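Local coordinates for folylpolyglutamate synthase protein FOLC (Mycobacterium tuberculosis, PDB 2VOS) that probably adds glutamate to dihydropteroate to make dihydrofolate and lengthens the gamma-glutamate tail of tetrahydrofolate, using ATP, at residues I220-A223 and P228-V231; G211-K216 and P239-V244; T48-L53 and W181-V186. All blocks are in the same frame, centred on the assembly; numbering follows the deposited sequence.

Contact 1. Residues I220-A223 and P228-V231; sequences ITRA and PDTV
Thr230 reaches across to the backbone of Thr221 inside the loop that returns from helix 209-217 to strand 231-234, the second connection of a beta-alpha-beta crossover. Thr230 OG1 lies almost in line with the carbonyl bond of Thr221 and donates to its O at a short 2.5 Å (C=O...donor angle 170°). The first torsion (chi1 -66°) sets OG1 on the side of its own backbone N, facing Thr221, while Thr230 CG2 lies loosely beside Ile220 CG2, 4.4 Å away. Two residues after Thr221, Ala223 directs its methyl at the returning arm of the loop, and the fit is tight, with Ala223 CB 3.2 Å from Pro228 O.

At the outer end Arg222 stretches out with its chain extended, and Asp229 OD1 sits at the guanidinium edge, in plane, although the two flat groups are turned 43° apart. This salt bridge is long, 3.7 Å from Arg222 NH1 to Asp229 OD1; the same NH1 also pairs with Asp253. Thr221 OG1 turns elsewhere, to Asn188. Between the two segments sits a water that accepts from Ala223 N at 3.0 Å and from Thr230 N at 2.9 Å.

Contact 2. Residues G211-K216 and P239-V244; sequences GIAGEK and PKVMEV
Ala213 on helix 209-217 meets Val241 and Val244, one turn apart on helix 239-251, and the contact is almost wholly apolar. The methyl of Ala213 points at the second helix and is met from two sides: Ala213 CB lies 3.6 Å from Val244 CG1 and 4.0 Å from Val241 CG1. The other branch of Val241 is hardly farther, with CG2 4.2 Å from Ala213 CB, so the alanine methyl rests against both prongs of that valine.

A second kind of contact is side chain against backbone. Gly214 has no side chain, and Val244 slides its CG1 over the bare main chain, coming to 3.4 Å from Gly214 N and 3.6 Å from Gly214 CA. With CG1 anti to the backbone N of Val244 (chi1 165°), this one methyl touches both Ala213 and Gly214. The axes of the two short segments come within 8.6 Å, at a crossing angle of -37° with both helices running the same general way.

Polar groups make no hydrogen bond across the interface. Backbone bonds such as Glu215 N to Gly211 O and Glu243 N to Pro239 O stay within each helix, while Gly214 O also takes a hydrogen bond from Arg180 NH2. Val241 and Val244 extend the packing to Ile209 and Ala210 of the same first helix.

The side chain of Val241 is still about 13 Å from the bound ADP, so the contact lies apart from the nucleotide site. Two helices following neighbouring parallel strands, 191-194 and 231-234, and packed side by side at a modest angle are typical of the alpha/beta layering of the P-loop NTPase fold, to which the Mur ligase middle domain belongs.

Contact 3. Residues T48-L53 and W181-V186; sequences TRISAL and WDATNV
A type I beta turn, Asp182 to Asn185, and the Val186 that follows it form the surface on which Ile50 and Ser51 of helix 48-56 settle. Ile50 points into the loop and uses two branches. Its CG1, anti to the backbone N (chi1 -175°), lies 3.7 Å from Ala183 O and 4.4 Å from Ala183 CB; its CG2 turns instead to Val186 CG1, at 4.0 Å, where the two side chains lie at a slant to one another. The same valine methyl is also brushed by Ser51 OG at 3.7 Å, a plain van der Waals touch, since that hydroxyl is hydrogen-bonded to Leu47 O one helical turn back.

The loop itself leads from strand 170-174 to strand 191-194 of the Mur ligase middle domain, and an Asx turn stiffens it behind the contact. Thr184 N donates to Asp182 OD2 (3.0 Å, 160°) from well above the carboxylate plane, and Thr184 OG1 donates to the anti lone pair of the same oxygen. The backbone N of Gly176 bonds to this oxygen too, while Met177 N is hydrogen-bonded to Asp182 OD1. Phe160 of helix 151-165 also packs against Val186.

In the fold
After helix 23-34 the chain forms helix 48-56, then passes through much of the main sheet and the helices 117-140 and 151-165, and returns at loop 181-186, where contact 3 closes a loop of 127 intervening residues. Strand 191-194 then leads to helix 209-217, which opens contact 2. Before that second loop closes at helix 239-251, contact 1 opens and shuts within it, pinching the short link into strand 231-234. Contact 3 is thus in series with the other two, and none cross. Contacts 2 and 3 meet where Glu215 OE2 packs 3.7 Å from Trp181 CE3, joining loop 181-186 to helix 209-217.

Contact 1. Residues I220-A223 and P228-V231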
ATOM      1  N   ILE A 220      10.383  -3.026  14.811  1.00 38.96           N
ATOM      2  CA  ILE A 220      11.206  -4.194  15.111  1.00 40.42           C
ATOM      3  C   ILE A 220      11.393  -4.192  16.644  1.00 42.65           C
ATOM      4  O   ILE A 220      12.111  -3.327  17.161  1.00 41.95           O
ATOM      5  CB  ILE A 220      12.620  -4.077  14.424  1.00 40.80           C
ATOM      6  CG1 ILE A 220      12.507  -3.912  12.889  1.00 41.00           C
ATOM      7  CG2 ILE A 220      13.516  -5.275  14.778  1.00 36.89           C
ATOM      8  CD1 ILE A 220      13.797  -3.333  12.214  1.00 37.65           C
ATOM      9  N   THR A 221      10.783  -5.140  17.365  1.00 44.32           N
ATOM     10  CA  THR A 221      10.764  -5.104  18.841  1.00 47.34           C
ATOM     11  C   THR A 221      11.390  -6.360  19.430  1.00 49.08           C
ATOM     12  O   THR A 221      11.336  -7.423  18.789  1.00 50.65           O
ATOM     13  CB  THR A 221       9.311  -4.982  19.366  1.00 47.49           C
ATOM     14  OG1 THR A 221       8.585  -6.140  18.965  1.00 49.21           O
ATOM     15  CG2 THR A 221       8.607  -3.807  18.731  1.00 46.03           C
ATOM     16  N   ARG A 222      11.951  -6.273  20.629  1.00 50.40           N
ATOM     17  CA  ARG A 222      12.523  -7.457  21.287  1.00 52.50           C
ATOM     18  C   ARG A 222      11.396  -8.443  21.629  1.00 53.31           C
ATOM     19  O   ARG A 222      10.332  -8.034  22.095  1.00 53.91           O
ATOM     20  CB  ARG A 222      13.295  -7.052  22.532  1.00 52.69           C
ATOM     21  CG  ARG A 222      13.901  -8.249  23.322  1.00 56.46           C
ATOM     22  CD  ARG A 222      15.040  -7.805  24.266  1.00 63.87           C
ATOM     23  NE  ARG A 222      15.616  -8.883  25.097  1.00 67.90           N
ATOM     24  CZ  ARG A 222      16.025 -10.087  24.666  1.00 72.01           C
ATOM     25  NH1 ARG A 222      15.901 -10.441  23.386  1.00 73.45           N
ATOM     26  NH2 ARG A 222      16.556 -10.963  25.528  1.00 72.44           N
ATOM     27  N   ALA A 223      11.602  -9.725  21.355  1.00 54.18           N
ATOM     28  CA  ALA A 223      10.601 -10.764  21.643  1.00 55.82           C
ATOM     29  C   ALA A 223      10.543 -11.054  23.160  1.00 57.70           C
ATOM     30  O   ALA A 223      11.542 -10.854  23.874  1.00 57.42           O
ATOM     31  CB  ALA A 223      10.944 -12.045  20.885  1.00 55.06           C
ATOM     32  N   PRO A 228      11.113 -17.349  20.203  1.00 60.98           N
ATOM     33  CA  PRO A 228      12.207 -17.084  19.285  1.00 59.64           C
ATOM     34  C   PRO A 228      12.397 -15.575  19.163  1.00 57.88           C
ATOM     35  O   PRO A 228      11.424 -14.832  19.363  1.00 58.14           O
ATOM     36  CB  PRO A 228      11.681 -17.646  17.957  1.00 60.22           C
ATOM     37  CG  PRO A 228      10.524 -18.530  18.332  1.00 61.37           C
ATOM     38  CD  PRO A 228       9.921 -17.855  19.504  1.00 61.04           C
ATOM     39  N   ASP A 229      13.620 -15.125  18.852  1.00 55.53           N
ATOM     40  CA  ASP A 229      13.880 -13.706  18.619  1.00 53.82           C
ATOM     41  C   ASP A 229      13.095 -13.194  17.405  1.00 51.35           C
ATOM     42  O   ASP A 229      12.786 -13.945  16.474  1.00 49.18           O
ATOM     43  CB  ASP A 229      15.362 -13.420  18.377  1.00 54.88           C
ATOM     44  CG  ASP A 229      16.201 -13.456  19.662  1.00 59.99           C
ATOM     45  OD1 ASP A 229      15.739 -12.951  20.728  1.00 64.27           O
ATOM     46  OD2 ASP A 229      17.349 -13.952  19.584  1.00 62.46           O
ATOM     47  N   THR A 230      12.795 -11.898  17.435  1.00 49.31           N
ATOM     48  CA  THR A 230      12.097 -11.240  16.332  1.00 47.66           C
ATOM     49  C   THR A 230      12.955 -11.381  15.086  1.00 46.19           C
ATOM     50  O   THR A 230      14.190 -11.467  15.177  1.00 46.45           O
ATOM     51  CB  THR A 230      11.833  -9.751  16.663  1.00 47.58           C
ATOM     52  OG1 THR A 230      10.907  -9.676  17.760  1.00 50.89           O
ATOM     53  CG2 THR A 230      11.216  -8.981  15.451  1.00 44.43           C
ATOM     54  N   VAL A 231      12.325 -11.451  13.923  1.00 44.93           N
ATOM     55  CA  VAL A 231      13.087 -11.469  12.679  1.00 42.91           C
ATOM     56  C   VAL A 231      12.730 -10.213  11.924  1.00 42.16           C
ATOM     57  O   VAL A 231      11.546  -9.979  11.723  1.00 43.26           O
ATOM     58  CB  VAL A 231      12.684 -12.667  11.796  1.00 43.30           C
ATOM     59  CG1 VAL A 231      13.455 -12.651  10.527  1.00 41.33           C
ATOM     60  CG2 VAL A 231      12.916 -13.971  12.507  1.00 44.18           C
TER
HETATM   61  O   HOH W   1      13.979 -10.480  19.697  1.00 49.54           O

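Contact 2. Residues G211-K216 and P239-V244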
ATOM      1  N   GLY A 211      16.621   9.650  10.045  1.00 45.62           N
ATOM      2  CA  GLY A 211      15.501   9.814  10.984  1.00 44.26           C
ATOM      3  C   GLY A 211      14.274   9.084  10.448  1.00 43.70           C
ATOM      4  O   GLY A 211      13.499   8.492  11.212  1.00 43.06           O
ATOM      5  N   ILE A 212      14.100   9.127   9.131  1.00 42.54           N
ATOM      6  CA  ILE A 212      12.988   8.423   8.479  1.00 43.69           C
ATOM      7  C   ILE A 212      13.124   6.914   8.704  1.00 43.01           C
ATOM      8  O   ILE A 212      12.175   6.268   9.146  1.00 44.93           O
ATOM      9  CB  ILE A 212      12.862   8.787   6.961  1.00 43.68           C
ATOM     10  CG1 ILE A 212      12.590  10.295   6.790  1.00 45.23           C
ATOM     11  CG2 ILE A 212      11.765   7.947   6.278  1.00 41.49           C
ATOM     12  CD1 ILE A 212      12.556  10.756   5.319  1.00 49.09           C
ATOM     13  N   ALA A 213      14.312   6.376   8.445  1.00 43.35           N
ATOM     14  CA  ALA A 213      14.637   4.949   8.683  1.00 41.81           C
ATOM     15  C   ALA A 213      14.422   4.555  10.119  1.00 42.11           C
ATOM     16  O   ALA A 213      13.810   3.520  10.398  1.00 41.23           O
ATOM     17  CB  ALA A 213      16.071   4.653   8.299  1.00 41.54           C
ATOM     18  N   GLY A 214      14.919   5.381  11.035  1.00 40.68           N
ATOM     19  CA  GLY A 214      14.708   5.141  12.470  1.00 41.84           C
ATOM     20  C   GLY A 214      13.260   5.014  12.945  1.00 42.10           C
ATOM     21  O   GLY A 214      12.924   4.137  13.767  1.00 42.10           O
ATOM     22  N   GLU A 215      12.395   5.903  12.477  1.00 41.01           N
ATOM     23  CA  GLU A 215      11.014   5.796  12.821  1.00 42.36           C
ATOM     24  C   GLU A 215      10.397   4.452  12.351  1.00 42.28           C
ATOM     25  O   GLU A 215       9.684   3.766  13.125  1.00 44.39           O
ATOM     26  CB  GLU A 215      10.224   6.955  12.189  1.00 42.95           C
ATOM     27  CG  GLU A 215       8.831   7.050  12.767  1.00 44.32           C
ATOM     28  CD  GLU A 215       8.015   8.181  12.157  1.00 52.57           C
ATOM     29  OE1 GLU A 215       8.435   8.761  11.124  1.00 55.83           O
ATOM     30  OE2 GLU A 215       6.927   8.461  12.700  1.00 53.45           O
ATOM     31  N   LYS A 216      10.620   4.081  11.094  1.00 42.08           N
ATOM     32  CA  LYS A 216      10.048   2.809  10.582  1.00 43.60           C
ATOM     33  C   LYS A 216      10.605   1.609  11.326  1.00 44.00           C
ATOM     34  O   LYS A 216       9.915   0.602  11.477  1.00 45.15           O
ATOM     35  CB  LYS A 216      10.286   2.656   9.087  1.00 43.05           C
ATOM     36  CG  LYS A 216       9.766   3.914   8.340  1.00 44.98           C
ATOM     37  CD  LYS A 216       9.876   3.712   6.840  1.00 45.02           C
ATOM     38  CE  LYS A 216       9.529   5.005   6.075  1.00 46.97           C
ATOM     39  NZ  LYS A 216       8.094   5.392   6.315  1.00 40.91           N
ATOM     40  N   PRO A 239      22.356   2.786   1.504  1.00 46.63           N
ATOM     41  CA  PRO A 239      23.257   2.492   2.623  1.00 46.61           C
ATOM     42  C   PRO A 239      22.910   3.162   3.942  1.00 46.79           C
ATOM     43  O   PRO A 239      22.921   2.487   4.992  1.00 46.85           O
ATOM     44  CB  PRO A 239      24.608   2.995   2.120  1.00 47.98           C
ATOM     45  CG  PRO A 239      24.529   2.699   0.605  1.00 48.35           C
ATOM     46  CD  PRO A 239      23.094   3.018   0.245  1.00 46.00           C
ATOM     47  N   LYS A 240      22.603   4.461   3.930  1.00 46.25           N
ATOM     48  CA  LYS A 240      22.350   5.098   5.213  1.00 45.48           C
ATOM     49  C   LYS A 240      21.111   4.574   5.913  1.00 44.83           C
ATOM     50  O   LYS A 240      21.055   4.555   7.160  1.00 44.51           O
ATOM     51  CB  LYS A 240      22.355   6.641   5.125  1.00 46.97           C
ATOM     52  N   VAL A 241      20.111   4.174   5.122  1.00 43.60           N
ATOM     53  CA  VAL A 241      18.926   3.506   5.643  1.00 43.13           C
ATOM     54  C   VAL A 241      19.296   2.144   6.208  1.00 42.70           C
ATOM     55  O   VAL A 241      19.020   1.874   7.384  1.00 42.19           O
ATOM     56  CB  VAL A 241      17.822   3.403   4.576  1.00 43.31           C
ATOM     57  CG1 VAL A 241      16.689   2.483   5.002  1.00 41.66           C
ATOM     58  CG2 VAL A 241      17.277   4.831   4.285  1.00 44.14           C
HETATM   59  N   MSE A 242      19.975   1.302   5.421  1.00 42.24           N
HETATM   60  CA  MSE A 242      20.358  -0.017   5.938  1.00 42.89           C
HETATM   61  C   MSE A 242      21.112   0.075   7.292  1.00 43.71           C
HETATM   62  O   MSE A 242      20.792  -0.622   8.257  1.00 43.17           O
HETATM   63  CB  MSE A 242      21.175  -0.796   4.895  1.00 44.10           C
HETATM   64  CG  MSE A 242      21.529  -2.228   5.322  1.00 45.25           C
HETATM   65 SE   MSE A 242      19.838  -3.273   5.599  1.00 50.32          SE
HETATM   66  CE  MSE A 242      19.401  -3.469   3.709  1.00 44.34           C
ATOM     67  N   GLU A 243      22.100   0.965   7.379  1.00 44.31           N
ATOM     68  CA  GLU A 243      22.846   1.146   8.616  1.00 44.43           C
ATOM     69  C   GLU A 243      21.913   1.352   9.807  1.00 45.33           C
ATOM     70  O   GLU A 243      22.022   0.669  10.857  1.00 45.19           O
ATOM     71  CB  GLU A 243      23.794   2.313   8.470  1.00 45.23           C
ATOM     72  N   VAL A 244      20.951   2.252   9.639  1.00 45.29           N
ATOM     73  CA  VAL A 244      19.998   2.518  10.708  1.00 45.26           C
ATOM     74  C   VAL A 244      19.133   1.299  11.036  1.00 45.49           C
ATOM     75  O   VAL A 244      18.877   0.988  12.216  1.00 45.44           O
ATOM     76  CB  VAL A 244      19.063   3.738  10.380  1.00 45.71           C
ATOM     77  CG1 VAL A 244      17.868   3.757  11.331  1.00 46.65           C
ATOM     78  CG2 VAL A 244      19.832   5.031  10.449  1.00 46.31           C
TER

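Contact 3. Residues T48-L53 and W181-V186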
ATOM      1  N   THR A  48      -0.470   5.917  24.108  1.00 47.25           N
ATOM      2  CA  THR A  48      -1.226   5.856  25.348  1.00 45.95           C
ATOM      3  C   THR A  48      -2.686   5.483  25.125  1.00 45.01           C
ATOM      4  O   THR A  48      -3.228   4.604  25.805  1.00 44.64           O
ATOM      5  CB  THR A  48      -1.103   7.191  26.133  1.00 45.61           C
ATOM      6  OG1 THR A  48       0.202   7.238  26.737  1.00 46.71           O
ATOM      7  CG2 THR A  48      -2.124   7.242  27.231  1.00 46.69           C
ATOM      8  N   ARG A  49      -3.327   6.150  24.173  1.00 44.34           N
ATOM      9  CA  ARG A  49      -4.740   5.910  23.926  1.00 43.58           C
ATOM     10  C   ARG A  49      -4.989   4.521  23.366  1.00 43.21           C
ATOM     11  O   ARG A  49      -5.865   3.792  23.859  1.00 43.89           O
ATOM     12  CB  ARG A  49      -5.301   6.970  22.971  1.00 43.89           C
ATOM     13  CG  ARG A  49      -5.553   8.336  23.610  1.00 43.63           C
ATOM     14  CD  ARG A  49      -6.184   9.332  22.584  1.00 46.68           C
ATOM     15  NE  ARG A  49      -5.581   9.310  21.240  1.00 45.53           N
ATOM     16  CZ  ARG A  49      -4.642  10.152  20.798  1.00 50.97           C
ATOM     17  NH1 ARG A  49      -4.140  11.118  21.582  1.00 52.35           N
ATOM     18  NH2 ARG A  49      -4.178  10.025  19.564  1.00 50.50           N
ATOM     19  N   ILE A  50      -4.278   4.145  22.297  1.00 42.82           N
ATOM     20  CA  ILE A  50      -4.551   2.855  21.654  1.00 42.00           C
ATOM     21  C   ILE A  50      -4.135   1.734  22.633  1.00 41.78           C
ATOM     22  O   ILE A  50      -4.811   0.716  22.740  1.00 40.51           O
ATOM     23  CB  ILE A  50      -3.802   2.735  20.305  1.00 44.37           C
ATOM     24  CG1 ILE A  50      -4.192   1.442  19.569  1.00 45.21           C
ATOM     25  CG2 ILE A  50      -2.288   2.732  20.502  1.00 42.87           C
ATOM     26  CD1 ILE A  50      -5.612   1.432  19.130  1.00 46.18           C
ATOM     27  N   SER A  51      -3.028   1.907  23.379  1.00 41.17           N
ATOM     28  CA  SER A  51      -2.706   0.922  24.426  1.00 40.85           C
ATOM     29  C   SER A  51      -3.799   0.769  25.484  1.00 41.01           C
ATOM     30  O   SER A  51      -4.134  -0.346  25.866  1.00 41.06           O
ATOM     31  CB  SER A  51      -1.403   1.239  25.131  1.00 41.19           C
ATOM     32  OG  SER A  51      -0.339   1.153  24.209  1.00 43.76           O
ATOM     33  N   ALA A  52      -4.316   1.890  25.985  1.00 40.17           N
ATOM     34  CA  ALA A  52      -5.391   1.837  26.945  1.00 41.18           C
ATOM     35  C   ALA A  52      -6.608   1.112  26.373  1.00 41.99           C
ATOM     36  O   ALA A  52      -7.246   0.319  27.069  1.00 42.47           O
ATOM     37  CB  ALA A  52      -5.768   3.258  27.421  1.00 40.54           C
ATOM     38  N   LEU A  53      -6.987   1.456  25.140  1.00 42.40           N
ATOM     39  CA  LEU A  53      -8.157   0.811  24.510  1.00 42.12           C
ATOM     40  C   LEU A  53      -7.953  -0.712  24.390  1.00 42.71           C
ATOM     41  O   LEU A  53      -8.875  -1.504  24.714  1.00 43.79           O
ATOM     42  CB  LEU A  53      -8.422   1.411  23.154  1.00 40.79           C
ATOM     43  CG  LEU A  53      -9.644   0.785  22.420  1.00 43.28           C
ATOM     44  CD1 LEU A  53     -10.955   0.819  23.272  1.00 43.39           C
ATOM     45  CD2 LEU A  53      -9.853   1.416  21.039  1.00 43.68           C
ATOM     46  N   TRP A 181       5.707   5.103  16.286  1.00 43.09           N
ATOM     47  CA  TRP A 181       4.599   5.727  17.032  1.00 43.83           C
ATOM     48  C   TRP A 181       3.281   5.511  16.322  1.00 43.19           C
ATOM     49  O   TRP A 181       2.322   6.219  16.602  1.00 42.81           O
ATOM     50  CB  TRP A 181       4.836   7.228  17.285  1.00 43.98           C
ATOM     51  CG  TRP A 181       6.140   7.457  18.062  1.00 48.10           C
ATOM     52  CD1 TRP A 181       6.394   7.164  19.394  1.00 48.39           C
ATOM     53  CD2 TRP A 181       7.368   7.934  17.530  1.00 48.47           C
ATOM     54  NE1 TRP A 181       7.689   7.488  19.716  1.00 48.02           N
ATOM     55  CE2 TRP A 181       8.316   7.928  18.579  1.00 48.83           C
ATOM     56  CE3 TRP A 181       7.746   8.401  16.282  1.00 50.36           C
ATOM     57  CZ2 TRP A 181       9.608   8.364  18.411  1.00 51.59           C
ATOM     58  CZ3 TRP A 181       9.045   8.819  16.114  1.00 53.87           C
ATOM     59  CH2 TRP A 181       9.955   8.813  17.170  1.00 53.64           C
ATOM     60  N   ASP A 182       3.221   4.513  15.428  1.00 41.54           N
ATOM     61  CA  ASP A 182       1.988   4.232  14.671  1.00 41.29           C
ATOM     62  C   ASP A 182       1.035   3.429  15.582  1.00 41.62           C
ATOM     63  O   ASP A 182       1.499   2.625  16.392  1.00 42.16           O
ATOM     64  CB  ASP A 182       2.330   3.368  13.418  1.00 41.06           C
ATOM     65  CG  ASP A 182       1.128   3.134  12.552  1.00 43.23           C
ATOM     66  OD1 ASP A 182       0.667   4.147  11.954  1.00 40.39           O
ATOM     67  OD2 ASP A 182       0.604   1.981  12.560  1.00 39.63           O
ATOM     68  N   ALA A 183      -0.276   3.597  15.417  1.00 40.83           N
ATOM     69  CA  ALA A 183      -1.259   2.900  16.248  1.00 40.26           C
ATOM     70  C   ALA A 183      -1.113   1.362  16.186  1.00 39.36           C
ATOM     71  O   ALA A 183      -1.473   0.681  17.136  1.00 38.87           O
ATOM     72  CB  ALA A 183      -2.743   3.327  15.842  1.00 39.87           C
ATOM     73  N   THR A 184      -0.567   0.820  15.093  1.00 39.17           N
ATOM     74  CA  THR A 184      -0.451  -0.644  14.974  1.00 39.26           C
ATOM     75  C   THR A 184       0.683  -1.162  15.860  1.00 39.36           C
ATOM     76  O   THR A 184       0.822  -2.370  16.039  1.00 38.20           O
ATOM     77  CB  THR A 184      -0.102  -1.083  13.490  1.00 39.66           C
ATOM     78  OG1 THR A 184       1.116  -0.441  13.052  1.00 38.47           O
ATOM     79  CG2 THR A 184      -1.241  -0.657  12.523  1.00 41.55           C
ATOM     80  N   ASN A 185       1.502  -0.256  16.396  1.00 38.74           N
ATOM     81  CA  ASN A 185       2.749  -0.711  17.024  1.00 39.39           C
ATOM     82  C   ASN A 185       2.530  -1.170  18.487  1.00 40.01           C
ATOM     83  O   ASN A 185       3.273  -0.805  19.369  1.00 40.45           O
ATOM     84  CB  ASN A 185       3.831   0.360  16.924  1.00 38.03           C
ATOM     85  CG  ASN A 185       5.229  -0.202  17.148  1.00 43.23           C
ATOM     86  OD1 ASN A 185       5.477  -1.373  16.852  1.00 43.79           O
ATOM     87  ND2 ASN A 185       6.142   0.622  17.652  1.00 40.14           N
ATOM     88  N   VAL A 186       1.524  -1.993  18.720  1.00 40.64           N
ATOM     89  CA  VAL A 186       1.225  -2.512  20.032  1.00 41.19           C
ATOM     90  C   VAL A 186       1.155  -4.039  19.940  1.00 42.44           C
ATOM     91  O   VAL A 186       0.489  -4.672  20.770  1.00 43.12           O
ATOM     92  CB  VAL A 186      -0.185  -1.986  20.533  1.00 41.22           C
ATOM     93  CG1 VAL A 186      -0.055  -0.564  20.943  1.00 38.77           C
ATOM     94  CG2 VAL A 186      -1.263  -2.110  19.419  1.00 43.91           C
TER